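Local coordinates for uncharacterized protein aq_328 (Aquifex aeolicus, PDB 1R4V) that is of unknown function but carries a histone fold in a single chain and may take part in protein heterodimerization, at residues D41-T45 and E152-S156; I49-L53 and L109-I113; K57-G61 and Y112-I116. All blocks are in the same frame, centred on the assembly; numbering follows the deposited sequence.

Contact 1: residues D41-T45 and E152-S156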
loop_
_atom_site.group_PDB
_atom_site.type_symbol
_atom_site.label_atom_id
_atom_site.label_comp_id
_atom_site.label_asym_id
_atom_site.label_seq_id
_atom_site.Cartn_x
_atom_site.Cartn_y
_atom_site.Cartn_z
ATOM N N ASP A 41 1.293 14.679 9.143
ATOM C CA ASP A 41 1.480 16.042 8.633
ATOM C C ASP A 41 1.425 16.121 7.107
ATOM O O ASP A 41 2.189 16.874 6.493
ATOM C CB ASP A 41 2.793 16.670 9.140
ATOM C CG ASP A 41 2.818 16.863 10.659
ATOM O OD1 ASP A 41 3.821 16.450 11.292
ATOM O OD2 ASP A 41 1.887 17.410 11.309
ATOM N N ILE A 42 0.541 15.340 6.497
ATOM C CA ILE A 42 0.370 15.342 5.057
ATOM C C ILE A 42 -1.095 15.636 4.783
ATOM O O ILE A 42 -1.978 14.899 5.214
ATOM C CB ILE A 42 0.738 14.001 4.408
ATOM C CG1 ILE A 42 2.227 13.683 4.562
ATOM C CG2 ILE A 42 0.304 14.032 2.940
ATOM C CD1 ILE A 42 2.557 12.216 4.401
ATOM N N ASP A 43 -1.334 16.709 4.050
ATOM C CA ASP A 43 -2.661 17.132 3.685
ATOM C C ASP A 43 -3.003 16.561 2.306
ATOM O O ASP A 43 -2.518 17.027 1.284
ATOM C CB ASP A 43 -2.688 18.660 3.720
ATOM C CG ASP A 43 -4.050 19.258 3.382
ATOM O OD1 ASP A 43 -5.027 18.504 3.164
ATOM O OD2 ASP A 43 -4.243 20.503 3.300
ATOM N N LEU A 44 -3.861 15.545 2.273
ATOM C CA LEU A 44 -4.331 14.923 1.037
ATOM C C LEU A 44 -5.660 15.510 0.556
ATOM O O LEU A 44 -6.426 16.032 1.357
ATOM C CB LEU A 44 -4.554 13.423 1.285
ATOM C CG LEU A 44 -3.422 12.543 1.795
ATOM C CD1 LEU A 44 -3.949 11.159 2.209
ATOM C CD2 LEU A 44 -2.356 12.432 0.721
ATOM N N THR A 45 -5.914 15.405 -0.746
ATOM C CA THR A 45 -7.193 15.682 -1.391
ATOM C C THR A 45 -7.665 14.402 -2.058
ATOM O O THR A 45 -6.880 13.452 -2.175
ATOM C CB THR A 45 -7.059 16.737 -2.487
ATOM O OG1 THR A 45 -6.179 16.283 -3.530
ATOM C CG2 THR A 45 -6.384 17.994 -1.966
ATOM N N GLU A 152 6.320 19.680 0.134
ATOM C CA GLU A 152 5.000 20.282 0.239
ATOM C C GLU A 152 4.191 19.542 1.319
ATOM O O GLU A 152 4.016 18.332 1.220
ATOM C CB GLU A 152 4.291 20.147 -1.114
ATOM C CG GLU A 152 4.913 20.959 -2.243
ATOM C CD GLU A 152 4.603 20.493 -3.666
ATOM O OE1 GLU A 152 3.689 19.668 -3.892
ATOM O OE2 GLU A 152 5.319 20.967 -4.594
ATOM N N ARG A 153 3.714 20.228 2.352
ATOM C CA ARG A 153 2.781 19.625 3.304
ATOM C C ARG A 153 1.502 19.147 2.604
ATOM O O ARG A 153 0.916 18.134 3.003
ATOM C CB ARG A 153 2.420 20.645 4.382
ATOM C CG ARG A 153 1.427 20.133 5.396
ATOM C CD ARG A 153 0.918 21.166 6.384
ATOM N NE ARG A 153 -0.269 20.633 7.059
ATOM C CZ ARG A 153 -0.252 19.807 8.103
ATOM N NH1 ARG A 153 0.896 19.390 8.645
ATOM N NH2 ARG A 153 -1.408 19.390 8.615
ATOM N N LYS A 154 1.067 19.887 1.583
ATOM C CA LYS A 154 -0.071 19.537 0.744
ATOM C C LYS A 154 0.458 19.203 -0.651
ATOM O O LYS A 154 0.559 20.089 -1.485
ATOM C CB LYS A 154 -1.075 20.700 0.686
ATOM C CG LYS A 154 -2.329 20.350 -0.112
ATOM C CD LYS A 154 -3.368 21.461 -0.063
ATOM C CE LYS A 154 -4.493 21.157 -1.040
ATOM N NZ LYS A 154 -5.622 22.134 -0.877
ATOM N N PRO A 155 0.818 17.954 -0.927
ATOM C CA PRO A 155 1.410 17.640 -2.218
ATOM C C PRO A 155 0.512 17.937 -3.421
ATOM O O PRO A 155 -0.688 17.700 -3.396
ATOM C CB PRO A 155 1.745 16.149 -2.135
ATOM C CG PRO A 155 1.342 15.681 -0.784
ATOM C CD PRO A 155 0.762 16.794 -0.022
ATOM N N SER A 156 1.123 18.473 -4.464
ATOM C CA SER A 156 0.457 18.661 -5.742
ATOM C C SER A 156 0.320 17.344 -6.490
ATOM O O SER A 156 0.931 16.350 -6.122
ATOM C CB SER A 156 1.293 19.628 -6.577
ATOM O OG SER A 156 2.572 19.080 -6.900
HETATM O O HOH W 1 -2.541 16.662 -1.563
#
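The carbonyl oxygen of Arg-153 is met by two groups of the facing loop, one hydrogen bond and one weaker CA-H...O contact. Asp-43 N gives it a nearly straight hydrogen bond of 2.9 Å, tilted 22° from the carbonyl plane, and Ile-42 CA adds the CA-H...O contact at 3.5 Å. One residue on, Lys-154 CA points its hydrogen at Asp-43 O, which also takes a bond from a water shared with Pro-155 O. Asp-43 holds CG anti to its own N (chi1 -179°), and its carboxylate therefore runs alongside the extended Lys-154 chain, Asp-43 OD2 coming to 3.6 Å from Lys-154 CD. An alanine here removes the carboxylate, which would probably leave the Lys-154 ammonium without that nearby opposite charge and its methylenes freer to turn. At the outer end Arg-153 stretches back over Asp-41, where Arg-153 NH1 makes a weak salt bridge of 3.5 Å to Asp-41 OD2, which lies in the guanidinium plane at its edge. Inward, Ile-42 CG2 meets Pro-155 CD at 4.1 Å; both suit this buried side, which Ile-146 of helix 131-149 also lines. Two helix-connecting loops paired in parallel register in this way resemble the L1-L2 loop pairing of histone-fold pairs.

Contact 2: residues I49-L53 and L109-I113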
loop_
_atom_site.group_PDB
_atom_site.type_symbol
_atom_site.label_atom_id
_atom_site.label_comp_id
_atom_site.label_asym_id
_atom_site.label_seq_id
_atom_site.Cartn_x
_atom_site.Cartn_y
_atom_site.Cartn_z
ATOM N N ILE A 49 -5.202 11.372 -3.022
ATOM C CA ILE A 49 -5.507 10.045 -2.480
ATOM C C ILE A 49 -5.608 9.028 -3.605
ATOM O O ILE A 49 -5.078 7.926 -3.466
ATOM C CB ILE A 49 -6.792 10.021 -1.632
ATOM C CG1 ILE A 49 -6.590 10.789 -0.335
ATOM C CG2 ILE A 49 -7.246 8.569 -1.326
ATOM C CD1 ILE A 49 -7.898 11.215 0.352
ATOM N N GLU A 50 -6.270 9.367 -4.708
ATOM C CA GLU A 50 -6.348 8.456 -5.842
ATOM C C GLU A 50 -4.960 8.094 -6.395
ATOM O O GLU A 50 -4.689 6.925 -6.715
ATOM C CB GLU A 50 -7.198 9.052 -6.968
ATOM C CG GLU A 50 -8.677 9.082 -6.651
ATOM C CD GLU A 50 -9.324 7.706 -6.708
ATOM O OE1 GLU A 50 -8.863 6.822 -7.468
ATOM O OE2 GLU A 50 -10.326 7.517 -5.989
ATOM N N LEU A 51 -4.098 9.101 -6.522
ATOM C CA LEU A 51 -2.740 8.876 -7.006
ATOM C C LEU A 51 -1.957 7.992 -6.042
ATOM O O LEU A 51 -1.250 7.072 -6.476
ATOM C CB LEU A 51 -2.029 10.219 -7.253
ATOM C CG LEU A 51 -2.573 11.023 -8.447
ATOM C CD1 LEU A 51 -2.000 12.434 -8.450
ATOM C CD2 LEU A 51 -2.230 10.360 -9.750
ATOM N N LEU A 52 -2.100 8.261 -4.750
ATOM C CA LEU A 52 -1.451 7.495 -3.691
ATOM C C LEU A 52 -1.891 6.031 -3.756
ATOM O O LEU A 52 -1.061 5.117 -3.760
ATOM C CB LEU A 52 -1.783 8.096 -2.329
ATOM C CG LEU A 52 -1.426 7.288 -1.073
ATOM C CD1 LEU A 52 0.103 7.054 -0.997
ATOM C CD2 LEU A 52 -1.925 8.028 0.122
ATOM N N LEU A 53 -3.195 5.806 -3.818
ATOM C CA LEU A 53 -3.737 4.445 -3.899
ATOM C C LEU A 53 -3.364 3.703 -5.178
ATOM O O LEU A 53 -3.164 2.480 -5.143
ATOM C CB LEU A 53 -5.258 4.466 -3.724
ATOM C CG LEU A 53 -5.791 4.986 -2.398
ATOM C CD1 LEU A 53 -7.334 4.944 -2.447
ATOM C CD2 LEU A 53 -5.258 4.202 -1.235
ATOM N N LEU A 109 -10.032 0.686 2.103
ATOM C CA LEU A 109 -9.187 1.089 0.988
ATOM C C LEU A 109 -8.759 -0.142 0.177
ATOM O O LEU A 109 -8.616 -0.096 -1.051
ATOM C CB LEU A 109 -7.978 1.858 1.507
ATOM C CG LEU A 109 -8.288 3.204 2.176
ATOM C CD1 LEU A 109 -7.007 3.667 2.853
ATOM C CD2 LEU A 109 -8.831 4.185 1.161
ATOM N N LEU A 110 -8.578 -1.257 0.870
ATOM C CA LEU A 110 -8.231 -2.522 0.219
ATOM C C LEU A 110 -9.329 -2.915 -0.772
ATOM O O LEU A 110 -9.049 -3.256 -1.916
ATOM C CB LEU A 110 -8.048 -3.629 1.258
ATOM C CG LEU A 110 -6.952 -4.675 1.030
ATOM C CD1 LEU A 110 -7.397 -5.943 1.697
ATOM C CD2 LEU A 110 -6.525 -4.918 -0.433
ATOM N N GLU A 111 -10.583 -2.861 -0.341
ATOM C CA GLU A 111 -11.708 -3.162 -1.229
ATOM C C GLU A 111 -11.802 -2.161 -2.371
ATOM O O GLU A 111 -12.069 -2.520 -3.511
ATOM C CB GLU A 111 -13.041 -3.222 -0.485
ATOM C CG GLU A 111 -14.064 -4.064 -1.232
ATOM C CD GLU A 111 -15.348 -4.319 -0.447
ATOM O OE1 GLU A 111 -15.976 -5.397 -0.649
ATOM O OE2 GLU A 111 -15.731 -3.442 0.371
ATOM N N TYR A 112 -11.577 -0.894 -2.054
ATOM C CA TYR A 112 -11.584 0.151 -3.060
ATOM C C TYR A 112 -10.585 -0.068 -4.189
ATOM O O TYR A 112 -10.949 0.106 -5.345
ATOM C CB TYR A 112 -11.293 1.493 -2.414
ATOM C CG TYR A 112 -11.365 2.609 -3.418
ATOM C CD1 TYR A 112 -12.596 3.134 -3.755
ATOM C CD2 TYR A 112 -10.218 3.121 -4.031
ATOM C CE1 TYR A 112 -12.707 4.150 -4.656
ATOM C CE2 TYR A 112 -10.312 4.167 -4.952
ATOM C CZ TYR A 112 -11.573 4.667 -5.247
ATOM O OH TYR A 112 -11.811 5.685 -6.135
ATOM N N ILE A 113 -9.340 -0.446 -3.892
ATOM C CA ILE A 113 -8.372 -0.611 -4.978
ATOM C C ILE A 113 -8.631 -1.813 -5.888
ATOM O O ILE A 113 -8.089 -1.867 -6.997
ATOM C CB ILE A 113 -6.917 -0.576 -4.485
ATOM C CG1 ILE A 113 -6.609 -1.701 -3.493
ATOM C CG2 ILE A 113 -6.632 0.815 -3.919
ATOM C CD1 ILE A 113 -5.137 -2.021 -3.312
#
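Leu-53 is the apolar centre, reaching from helix 46-62 into the face of helix 106-113. Its CD1 methyl meets Leu-109 CD2 at 4.0 Å and Tyr-112 CD2 at 3.8 Å, the ring being approached obliquely. Nearer the backbone, Leu-53 CB rests against Ile-113 CG2 at 3.9 Å. That branch of Ile-113 is free to face the leucine because CG1 takes the place between N and the carbonyl carbon (chi1 61°). Leucine suits this site, since its long apolar side chain puts CD1 between Leu-109 and Tyr-112 while CB stays against Ile-113. The axes of the two short segments cross at -81° and come no closer than 11.7 Å, a distance that large side chains rather than backbones must bridge. Met-135 of helix 131-149 covers Leu-53 and Leu-109, and Phe-29 packs edge-to-face on Tyr-112.

Toward the rim the tyrosine turns amphipathic, giving its ring carbons to the leucine and its hydroxyl to an acid. Glu-50 bends at chi2 (-73°), which brings its carboxylate round to the hydroxyl end of the ring, and Tyr-112 OH donates a hydrogen bond to Glu-50 OE2. The modelled separation of 2.4 Å is unusually short, and its exact value is doubtful. OE1 lies at the edge of the ring, in its plane, without a bond to the hydroxyl. Chemically, the contact is thus an apolar interior closed on one side by a phenol-carboxylate bond, which gives the tyrosine hydroxyl an acceptor and joins the two helices at their polar edge.

Contact 3: residues K57-G61 and Y112-I116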
loop_
_atom_site.group_PDB
_atom_site.type_symbol
_atom_site.label_atom_id
_atom_site.label_comp_id
_atom_site.label_asym_id
_atom_site.label_seq_id
_atom_site.Cartn_x
_atom_site.Cartn_y
_atom_site.Cartn_z
ATOM N N LYS A 57 -1.289 0.240 -5.069
ATOM C CA LYS A 57 -1.760 -0.906 -5.823
ATOM C C LYS A 57 -0.692 -1.410 -6.776
ATOM O O LYS A 57 -0.518 -2.629 -6.902
ATOM C CB LYS A 57 -3.019 -0.515 -6.600
ATOM C CG LYS A 57 -3.662 -1.581 -7.492
ATOM C CD LYS A 57 -4.874 -0.961 -8.246
ATOM C CE LYS A 57 -5.571 -2.012 -9.102
ATOM N NZ LYS A 57 -6.861 -1.549 -9.704
ATOM N N ALA A 58 -0.023 -0.506 -7.483
ATOM C CA ALA A 58 1.127 -0.873 -8.341
ATOM C C ALA A 58 2.260 -1.612 -7.601
ATOM O O ALA A 58 2.723 -2.673 -8.017
ATOM C CB ALA A 58 1.660 0.352 -9.060
ATOM N N ALA A 59 2.683 -1.044 -6.480
ATOM C CA ALA A 59 3.709 -1.590 -5.624
ATOM C C ALA A 59 3.309 -2.973 -5.103
ATOM O O ALA A 59 4.136 -3.896 -5.109
ATOM C CB ALA A 59 3.996 -0.653 -4.470
ATOM N N PHE A 60 2.048 -3.129 -4.709
ATOM C CA PHE A 60 1.497 -4.388 -4.209
ATOM C C PHE A 60 1.655 -5.452 -5.289
ATOM O O PHE A 60 2.086 -6.572 -5.008
ATOM C CB PHE A 60 0.011 -4.218 -3.816
ATOM C CG PHE A 60 -0.488 -5.163 -2.757
ATOM C CD1 PHE A 60 -1.529 -4.756 -1.931
ATOM C CD2 PHE A 60 0.043 -6.427 -2.558
ATOM C CE1 PHE A 60 -2.023 -5.590 -0.951
ATOM C CE2 PHE A 60 -0.451 -7.266 -1.579
ATOM C CZ PHE A 60 -1.480 -6.852 -0.775
ATOM N N GLY A 61 1.320 -5.117 -6.536
ATOM C CA GLY A 61 1.486 -6.035 -7.656
ATOM C C GLY A 61 2.940 -6.455 -7.840
ATOM O O GLY A 61 3.218 -7.617 -8.134
ATOM N N TYR A 112 -11.577 -0.894 -2.054
ATOM C CA TYR A 112 -11.584 0.151 -3.060
ATOM C C TYR A 112 -10.585 -0.068 -4.189
ATOM O O TYR A 112 -10.949 0.106 -5.345
ATOM C CB TYR A 112 -11.293 1.493 -2.414
ATOM C CG TYR A 112 -11.365 2.609 -3.418
ATOM C CD1 TYR A 112 -12.596 3.134 -3.755
ATOM C CD2 TYR A 112 -10.218 3.121 -4.031
ATOM C CE1 TYR A 112 -12.707 4.150 -4.656
ATOM C CE2 TYR A 112 -10.312 4.167 -4.952
ATOM C CZ TYR A 112 -11.573 4.667 -5.247
ATOM O OH TYR A 112 -11.811 5.685 -6.135
ATOM N N ILE A 113 -9.340 -0.446 -3.892
ATOM C CA ILE A 113 -8.372 -0.611 -4.978
ATOM C C ILE A 113 -8.631 -1.813 -5.888
ATOM O O ILE A 113 -8.089 -1.867 -6.997
ATOM C CB ILE A 113 -6.917 -0.576 -4.485
ATOM C CG1 ILE A 113 -6.609 -1.701 -3.493
ATOM C CG2 ILE A 113 -6.632 0.815 -3.919
ATOM C CD1 ILE A 113 -5.137 -2.021 -3.312
ATOM N N ALA A 114 -9.462 -2.757 -5.446
ATOM C CA ALA A 114 -9.864 -3.911 -6.243
ATOM C C ALA A 114 -8.609 -4.607 -6.790
ATOM O O ALA A 114 -8.435 -4.770 -8.001
ATOM C CB ALA A 114 -10.803 -3.504 -7.361
ATOM N N PHE A 115 -7.747 -5.006 -5.863
ATOM C CA PHE A 115 -6.440 -5.548 -6.200
ATOM C C PHE A 115 -6.540 -6.944 -6.815
ATOM O O PHE A 115 -7.257 -7.793 -6.306
ATOM C CB PHE A 115 -5.565 -5.588 -4.941
ATOM C CG PHE A 115 -4.220 -6.198 -5.165
ATOM C CD1 PHE A 115 -3.855 -7.375 -4.532
ATOM C CD2 PHE A 115 -3.320 -5.601 -6.029
ATOM C CE1 PHE A 115 -2.606 -7.936 -4.753
ATOM C CE2 PHE A 115 -2.065 -6.154 -6.250
ATOM C CZ PHE A 115 -1.716 -7.337 -5.615
ATOM N N ILE A 116 -5.829 -7.157 -7.917
ATOM C CA ILE A 116 -5.725 -8.449 -8.600
ATOM C C ILE A 116 -4.235 -8.696 -8.781
ATOM O O ILE A 116 -3.578 -8.014 -9.566
ATOM C CB ILE A 116 -6.433 -8.397 -9.958
ATOM C CG1 ILE A 116 -7.926 -8.102 -9.747
ATOM C CG2 ILE A 116 -6.239 -9.707 -10.741
ATOM C CD1 ILE A 116 -8.635 -7.602 -10.979
HETATM O O HOH W 2 -8.121 -3.620 -11.026
#
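Ile-113, in the last turn of its helix, offers its carbonyl oxygen to Lys-57 NZ, which donates a hydrogen bond of 3.0 Å, nearly in line with the C=O. The lysine is the right length for this: fully extended from a CG anti to its backbone N (chi1 179°), it carries its ammonium across from helix 46-62 while its CB passes the Ile-113 CD1 methyl at 4.2 Å. A positive charge beside carbonyls at a helix's C-terminal end is probably welcome there. Ala-114 is the first residue to leave helical geometry, with a positive phi that turns the chain out of the helix, its small methyl pointing away from helix 46-62. Its carbonyl is linked to the same ammonium through a water, 2.8 Å from Lys-57 NZ.

After this turn the extended Phe-115 lays its ring over one face of the Phe-60 ring. The centroids are 4.2 Å apart and the planes 20° from parallel, an offset stack in which Phe-115 CZ comes to 3.6 Å from Phe-60 CD2. Phe-60 CB adds an off-centre CH-pi contact to the same ring. Beyond CE2, Gly-61 CA sits at the ring's edge, while Gly-61 N approaches Phe-115 CE2 obliquely at 3.6 Å. Tyr-131 meets Phe-60 edge-to-face, extending the aromatic cluster. The arrangement is that of a helix C-terminal end and its following loop laid against the side of a long helix, within a mainly helical chain of histone fold.

Overall arrangement
Contact 1 joins the loops before helix 46-62 and before helix 157-168, and its segments bracket the other two contacts in sequence. Contacts 2 and 3 both pair helix 46-62 with helix 106-113 or the loop leaving it, share Tyr-112 and Ile-113, and have centres about 8 Å apart. Contact 1 lies farther out, its centre about 16 Å from that of contact 2 and about 22 Å from that of contact 3; it touches contact 2 where Leu-44 CD1 packs on Ile-49 CG1 at 3.7 Å. Helix 46-62 is thus held at its start by paired loops and farther along by helix 106-113 and the loop that follows it, consistent with a compact single-chain histone fold.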